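PDB 3VV5: amino acid ABC transporter, binding protein from Thermus thermophilus, which binds the lysine analogue (S)-2-aminoethyl-L-cysteine (L-thialysine) and probably hands it to a membrane ABC transporter for uptake. Local coordinates for residues G44-F49 with Q169-A174; T150-A155 with I187-V192. One frame throughout, in Å; residues are numbered along the deposited sequence.

Interaction 1. Residues G44-F49 with Q169-A174; sequences GAFPPF and QRDPDA. With SLZ (L-thialysine), chain C.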
loop_
_atom_site.group_PDB
_atom_site.type_symbol
_atom_site.label_atom_id
_atom_site.label_comp_id
_atom_site.label_asym_id
_atom_site.label_seq_id
_atom_site.Cartn_x
_atom_site.Cartn_y
_atom_site.Cartn_z
ATOM N N GLY A 44 7.592 -4.119 -1.835
ATOM C CA GLY A 44 8.934 -3.555 -1.926
ATOM C C GLY A 44 9.091 -2.668 -3.157
ATOM O O GLY A 44 10.212 -2.363 -3.551
ATOM N N ALA A 45 7.983 -2.261 -3.774
ATOM C CA ALA A 45 8.056 -1.320 -4.898
ATOM C C ALA A 45 7.081 -0.148 -4.757
ATOM O O ALA A 45 6.575 0.394 -5.758
ATOM C CB ALA A 45 7.869 -2.057 -6.235
ATOM N N PHE A 46 6.827 0.261 -3.511
ATOM C CA PHE A 46 5.828 1.311 -3.237
ATOM C C PHE A 46 6.357 2.329 -2.234
ATOM O O PHE A 46 5.896 2.358 -1.095
ATOM C CB PHE A 46 4.528 0.661 -2.704
ATOM C CG PHE A 46 3.253 1.441 -2.998
ATOM C CD1 PHE A 46 2.931 1.828 -4.305
ATOM C CD2 PHE A 46 2.343 1.728 -1.982
ATOM C CE1 PHE A 46 1.725 2.497 -4.596
ATOM C CE2 PHE A 46 1.112 2.417 -2.251
ATOM C CZ PHE A 46 0.808 2.794 -3.549
ATOM N N PRO A 47 7.364 3.150 -2.634
ATOM C CA PRO A 47 7.891 4.125 -1.683
ATOM C C PRO A 47 6.848 5.228 -1.454
ATOM O O PRO A 47 6.189 5.656 -2.422
ATOM C CB PRO A 47 9.115 4.702 -2.416
ATOM C CG PRO A 47 8.754 4.567 -3.898
ATOM C CD PRO A 47 8.013 3.253 -3.967
ATOM N N PRO A 48 6.747 5.757 -0.223
ATOM C CA PRO A 48 7.588 5.507 0.969
ATOM C C PRO A 48 7.010 4.466 1.928
ATOM O O PRO A 48 7.472 4.361 3.059
ATOM C CB PRO A 48 7.594 6.883 1.655
ATOM C CG PRO A 48 6.205 7.404 1.367
ATOM C CD PRO A 48 5.902 6.956 -0.041
ATOM N N PHE A 49 6.015 3.707 1.487
ATOM C CA PHE A 49 5.331 2.723 2.361
ATOM C C PHE A 49 6.102 1.420 2.551
ATOM O O PHE A 49 6.305 0.960 3.695
ATOM C CB PHE A 49 3.926 2.450 1.823
ATOM C CG PHE A 49 3.011 3.627 1.973
ATOM C CD1 PHE A 49 2.474 3.935 3.228
ATOM C CD2 PHE A 49 2.719 4.449 0.894
ATOM C CE1 PHE A 49 1.666 5.040 3.401
ATOM C CE2 PHE A 49 1.882 5.567 1.054
ATOM C CZ PHE A 49 1.351 5.858 2.312
ATOM N N GLN A 169 3.069 -3.710 -13.786
ATOM C CA GLN A 169 3.375 -4.608 -12.677
ATOM C C GLN A 169 3.734 -3.811 -11.431
ATOM O O GLN A 169 3.329 -4.160 -10.329
ATOM C CB GLN A 169 4.521 -5.555 -13.027
ATOM C CG GLN A 169 4.800 -6.577 -11.912
ATOM C CD GLN A 169 5.479 -7.835 -12.402
ATOM O OE1 GLN A 169 6.184 -7.823 -13.414
ATOM N NE2 GLN A 169 5.279 -8.934 -11.676
ATOM N N ARG A 170 4.501 -2.745 -11.621
ATOM C CA ARG A 170 4.957 -1.926 -10.520
ATOM C C ARG A 170 4.557 -0.480 -10.750
ATOM O O ARG A 170 4.730 0.079 -11.843
ATOM C CB ARG A 170 6.479 -2.061 -10.301
ATOM C CG ARG A 170 6.913 -3.470 -9.838
ATOM C CD ARG A 170 8.440 -3.649 -9.817
ATOM N NE ARG A 170 8.991 -3.748 -11.167
ATOM C CZ ARG A 170 9.040 -4.867 -11.889
ATOM N NH1 ARG A 170 9.546 -4.837 -13.118
ATOM N NH2 ARG A 170 8.576 -6.012 -11.392
ATOM N N ASP A 171 4.042 0.124 -9.685
ATOM C CA ASP A 171 3.564 1.493 -9.744
ATOM C C ASP A 171 4.610 2.496 -10.278
ATOM O O ASP A 171 4.244 3.384 -11.071
ATOM C CB ASP A 171 3.005 1.901 -8.377
ATOM C CG ASP A 171 2.138 3.143 -8.444
ATOM O OD1 ASP A 171 1.261 3.241 -9.326
ATOM O OD2 ASP A 171 2.326 4.007 -7.593
ATOM N N PRO A 172 5.905 2.361 -9.883
ATOM C CA PRO A 172 6.889 3.321 -10.412
ATOM C C PRO A 172 7.058 3.281 -11.933
ATOM O O PRO A 172 7.527 4.254 -12.535
ATOM C CB PRO A 172 8.196 2.887 -9.733
ATOM C CG PRO A 172 7.732 2.268 -8.440
ATOM C CD PRO A 172 6.516 1.494 -8.855
ATOM N N ASP A 173 6.695 2.167 -12.549
ATOM C CA ASP A 173 6.811 2.059 -13.996
ATOM C C ASP A 173 5.729 2.900 -14.672
ATOM O O ASP A 173 5.950 3.429 -15.769
ATOM C CB ASP A 173 6.778 0.588 -14.444
ATOM C CG ASP A 173 8.013 -0.180 -13.996
ATOM O OD1 ASP A 173 9.078 0.455 -13.854
ATOM O OD2 ASP A 173 7.919 -1.409 -13.792
ATOM N N ALA A 174 4.586 3.073 -13.999
ATOM C CA ALA A 174 3.559 4.016 -14.501
ATOM C C ALA A 174 4.046 5.463 -14.448
ATOM O O ALA A 174 3.823 6.227 -15.395
ATOM C CB ALA A 174 2.222 3.850 -13.770
HETATM N N SLZ C . -3.646 1.182 -2.240
HETATM C CA SLZ C . -3.325 0.206 -3.306
HETATM C CB SLZ C . -2.072 -0.628 -2.925
HETATM S SG SLZ C . -0.478 -0.314 -3.764
HETATM C CD SLZ C . 0.483 -1.557 -2.829
HETATM C CE SLZ C . 1.926 -1.819 -3.272
HETATM N NZ SLZ C . 2.691 -2.282 -2.103
HETATM C C SLZ C . -4.505 -0.762 -3.325
HETATM O O SLZ C . -4.741 -1.373 -4.379
HETATM O OXT SLZ C . -5.160 -0.874 -2.263
HETATM O O HOH W 1 4.518 -0.836 -7.018
#

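Interaction 2. Residues T150-A155 with I187-V192; sequences TTYMEA and ITDRFV. With SLZ (L-thialysine), chain C.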
loop_
_atom_site.group_PDB
_atom_site.type_symbol
_atom_site.label_atom_id
_atom_site.label_comp_id
_atom_site.label_asym_id
_atom_site.label_seq_id
_atom_site.Cartn_x
_atom_site.Cartn_y
_atom_site.Cartn_z
ATOM N N THR A 150 -4.872 -3.180 -8.421
ATOM C CA THR A 150 -5.055 -2.126 -7.428
ATOM C C THR A 150 -6.445 -1.479 -7.467
ATOM O O THR A 150 -7.205 -1.581 -8.452
ATOM C CB THR A 150 -3.994 -1.002 -7.554
ATOM O OG1 THR A 150 -4.127 -0.347 -8.831
ATOM C CG2 THR A 150 -2.565 -1.536 -7.378
ATOM N N THR A 151 -6.768 -0.788 -6.386
ATOM C CA THR A 151 -7.955 0.043 -6.320
ATOM C C THR A 151 -7.878 1.206 -7.325
ATOM O O THR A 151 -8.898 1.744 -7.712
ATOM C CB THR A 151 -8.175 0.552 -4.886
ATOM O OG1 THR A 151 -7.010 1.267 -4.471
ATOM C CG2 THR A 151 -8.317 -0.638 -3.937
ATOM N N TYR A 152 -6.672 1.585 -7.739
ATOM C CA TYR A 152 -6.495 2.609 -8.791
ATOM C C TYR A 152 -6.994 2.086 -10.128
ATOM O O TYR A 152 -7.721 2.787 -10.833
ATOM C CB TYR A 152 -5.030 3.074 -8.886
ATOM C CG TYR A 152 -4.421 3.295 -7.526
ATOM C CD1 TYR A 152 -5.034 4.132 -6.601
ATOM C CD2 TYR A 152 -3.252 2.628 -7.145
ATOM C CE1 TYR A 152 -4.497 4.326 -5.310
ATOM C CE2 TYR A 152 -2.709 2.806 -5.862
ATOM C CZ TYR A 152 -3.334 3.656 -4.959
ATOM O OH TYR A 152 -2.806 3.822 -3.689
ATOM N N MET A 153 -6.611 0.853 -10.456
ATOM C CA MET A 153 -7.145 0.156 -11.622
ATOM C C MET A 153 -8.676 0.063 -11.571
ATOM O O MET A 153 -9.345 0.417 -12.532
ATOM C CB MET A 153 -6.536 -1.246 -11.727
ATOM C CG MET A 153 -6.982 -2.036 -12.956
ATOM S SD MET A 153 -6.049 -3.546 -13.152
ATOM C CE MET A 153 -6.891 -4.659 -12.042
ATOM N N GLU A 154 -9.218 -0.408 -10.454
ATOM C CA GLU A 154 -10.673 -0.536 -10.286
ATOM C C GLU A 154 -11.367 0.809 -10.532
ATOM O O GLU A 154 -12.364 0.880 -11.262
ATOM C CB GLU A 154 -10.991 -1.095 -8.890
ATOM C CG GLU A 154 -12.458 -1.007 -8.452
ATOM C CD GLU A 154 -12.652 -1.341 -6.975
ATOM O OE1 GLU A 154 -13.440 -0.630 -6.314
ATOM O OE2 GLU A 154 -12.005 -2.297 -6.473
ATOM N N ALA A 155 -10.804 1.876 -9.967
ATOM C CA ALA A 155 -11.354 3.218 -10.140
ATOM C C ALA A 155 -11.284 3.704 -11.580
ATOM O O ALA A 155 -12.249 4.297 -12.067
ATOM C CB ALA A 155 -10.665 4.208 -9.225
ATOM N N ILE A 187 -2.791 7.195 -11.944
ATOM C CA ILE A 187 -3.648 7.213 -10.771
ATOM C C ILE A 187 -2.954 6.404 -9.704
ATOM O O ILE A 187 -2.643 5.227 -9.911
ATOM C CB ILE A 187 -5.085 6.687 -11.023
ATOM C CG1 ILE A 187 -5.830 7.594 -12.023
ATOM C CG2 ILE A 187 -5.870 6.661 -9.701
ATOM C CD1 ILE A 187 -7.282 7.173 -12.260
ATOM N N THR A 188 -2.690 7.043 -8.564
ATOM C CA THR A 188 -1.914 6.391 -7.522
ATOM C C THR A 188 -2.288 6.966 -6.174
ATOM O O THR A 188 -3.180 7.799 -6.076
ATOM C CB THR A 188 -0.378 6.565 -7.793
ATOM O OG1 THR A 188 0.388 5.721 -6.924
ATOM C CG2 THR A 188 0.044 8.010 -7.616
ATOM N N ASP A 189 -1.552 6.548 -5.146
ATOM C CA ASP A 189 -1.755 7.010 -3.779
ATOM C C ASP A 189 -1.267 8.439 -3.586
ATOM O O ASP A 189 -0.188 8.797 -4.069
ATOM C CB ASP A 189 -1.016 6.064 -2.839
ATOM C CG ASP A 189 -1.115 6.481 -1.406
ATOM O OD1 ASP A 189 -2.030 5.983 -0.686
ATOM O OD2 ASP A 189 -0.264 7.298 -0.999
ATOM N N ARG A 190 -2.023 9.233 -2.811
ATOM C CA ARG A 190 -1.710 10.653 -2.631
ATOM C C ARG A 190 -0.349 10.905 -1.978
ATOM O O ARG A 190 0.364 11.831 -2.357
ATOM C CB ARG A 190 -2.830 11.363 -1.842
ATOM C CG ARG A 190 -3.086 10.784 -0.437
ATOM C CD ARG A 190 -4.231 11.500 0.292
ATOM N NE ARG A 190 -3.872 12.887 0.593
ATOM C CZ ARG A 190 -4.747 13.861 0.844
ATOM N NH1 ARG A 190 -6.057 13.614 0.832
ATOM N NH2 ARG A 190 -4.310 15.086 1.103
ATOM N N PHE A 191 0.005 10.082 -0.995
ATOM C CA PHE A 191 1.318 10.206 -0.348
ATOM C C PHE A 191 2.449 9.727 -1.252
ATOM O O PHE A 191 3.542 10.281 -1.218
ATOM C CB PHE A 191 1.349 9.427 0.973
ATOM C CG PHE A 191 0.356 9.925 1.986
ATOM C CD1 PHE A 191 0.588 11.121 2.674
ATOM C CD2 PHE A 191 -0.806 9.204 2.251
ATOM C CE1 PHE A 191 -0.326 11.602 3.609
ATOM C CE2 PHE A 191 -1.737 9.673 3.184
ATOM C CZ PHE A 191 -1.495 10.876 3.862
ATOM N N VAL A 192 2.212 8.678 -2.037
ATOM C CA VAL A 192 3.262 8.265 -2.966
ATOM C C VAL A 192 3.476 9.278 -4.080
ATOM O O VAL A 192 4.627 9.550 -4.426
ATOM C CB VAL A 192 3.285 6.730 -3.410
ATOM C CG1 VAL A 192 2.266 5.859 -2.717
ATOM C CG2 VAL A 192 3.426 6.508 -4.965
HETATM N N SLZ C . -3.646 1.182 -2.240
HETATM C CA SLZ C . -3.325 0.206 -3.306
HETATM C CB SLZ C . -2.072 -0.628 -2.925
HETATM S SG SLZ C . -0.478 -0.314 -3.764
HETATM C CD SLZ C . 0.483 -1.557 -2.829
HETATM C CE SLZ C . 1.926 -1.819 -3.272
HETATM N NZ SLZ C . 2.691 -2.282 -2.103
HETATM C C SLZ C . -4.505 -0.762 -3.325
HETATM O O SLZ C . -4.741 -1.373 -4.379
HETATM O OXT SLZ C . -5.160 -0.874 -2.263
HETATM O O HOH W 2 -4.300 5.212 -2.104
#

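Interaction 1. Residues G44-F49 with Q169-A174
Phe46 and Asp171 meet because each swings its CG away from its own backbone N, Phe46 at chi1 -152° and Asp171 at -164°. The ring of Phe46 then presents a rim to the carboxylate: its CE1 lies 3.4 Å from Asp171 OD2, which sits at the ring edge near its plane. The two flat groups are turned 53° against each other, and what touches is an aromatic C-H beside an oxygen. That carboxylate is already held within its own part of the protein, OD2 by Thr188 and OD1 by the indole N-H of Trp186, so Phe46 comes up against a group fixed in place. One face of the same ring carries the thialysine, whose sulfur SG stands 3.4 Å from Phe46 CZ, over the rim. Farther along the ligand, CE is 3.5 Å from Phe46 CG, so the thioether chain runs along this face. Replacing Phe46 with an alanine removes this flat wall, and the ligand's sulfur and CE would probably lose their packing, with a gap opened beside the Asp171 carboxylate.

The polar link between the segments is a water. It donates to Ala45 O at 2.7 Å and accepts from Asp171 N at 2.9 Å, joining a strand carbonyl to an amide near the start of helix 171-180. The same Ala45 O rests against the proline ring next in line, 3.3 Å from Pro172 CD, while Ala45 CB packs on the aliphatic part of Arg170, 4.0 Å from its CD. Ala45 and Phe46 both face Asn50 in a classic beta bulge. Strand edge, bridging water and helix start together form an interlobe contact beside the ligand cleft, as expected of a two-lobed solute-binding protein closed on its substrate.

Interaction 2. Residues T150-A155 with I187-V192
Part of the amino-acid end of the ligand pocket is built here, where Tyr152, on the first turn of helix 151-158, lies across strand 185-189 in an alpha/beta lobe of the solute-binding fold. The axes of 151-155 and 187-189 pass 8.0 Å apart at 144°, roughly opposed in direction. Tyr152 bridges them: chi1 of -43° sets CG opposite its carbonyl carbon and brings the ring flat over the strand. Thr188 CA sits 3.7 Å from the ring centroid, almost exactly on the normal, a CH-pi contact over one face. Thr151 OG1 lies over the other, toward the rim. At the base of the side chain, Tyr152 CB packs against Ile187 CG2 at 3.8 Å.

With the ring laid on the strand this way, its hydroxyl reaches the ligand and accepts from the amino N of thialysine at 3.1 Å. The neighbouring Thr151 N donates to the ligand carboxylate O at 2.9 Å, so the helix start offers a backbone N-H to one end of the amino-acid head while Tyr152 takes the other. Thr150 caps this helix, its OG1 receiving Met153 N in a nearly straight bond (168°).

Asp189 does the same for helix 190-200, its OD2 accepting from Val192 N and, weakly, from Phe191 N. Its other oxygen, OD1, bonds to Thr122 and is also within hydrogen-bonding distance of a water lying in the plane of the Tyr152 ring. Tyr152 OH is 2.6 Å from that water and presses closely on Asp189 CB, 3.0 Å away.

In the fold
Interactions 1 and 2, with centres about 11 Å apart, meet different parts of one thialysine: 44-49 lines its thioether chain, 150-155 its amino and carboxylate head. Thr188 ties them together, since its backbone lies under Tyr152 while its OG1 makes a probable hydrogen bond of 2.7 Å to Asp171 OD2. Segment 44-49 also touches 187-192 directly: Phe46 CZ packs 3.5 Å from Val192 CG1, and Phe49 CE2 comes 3.4 Å from Asp189 OD2, the oxygen that caps helix 190-200. Segment 187-192, itself half of interaction 2, thus also lies against interaction 1. Ser102, Gly104, Arg109 and Glu215 are among the residues that complete the hydrogen bonding of the ligand.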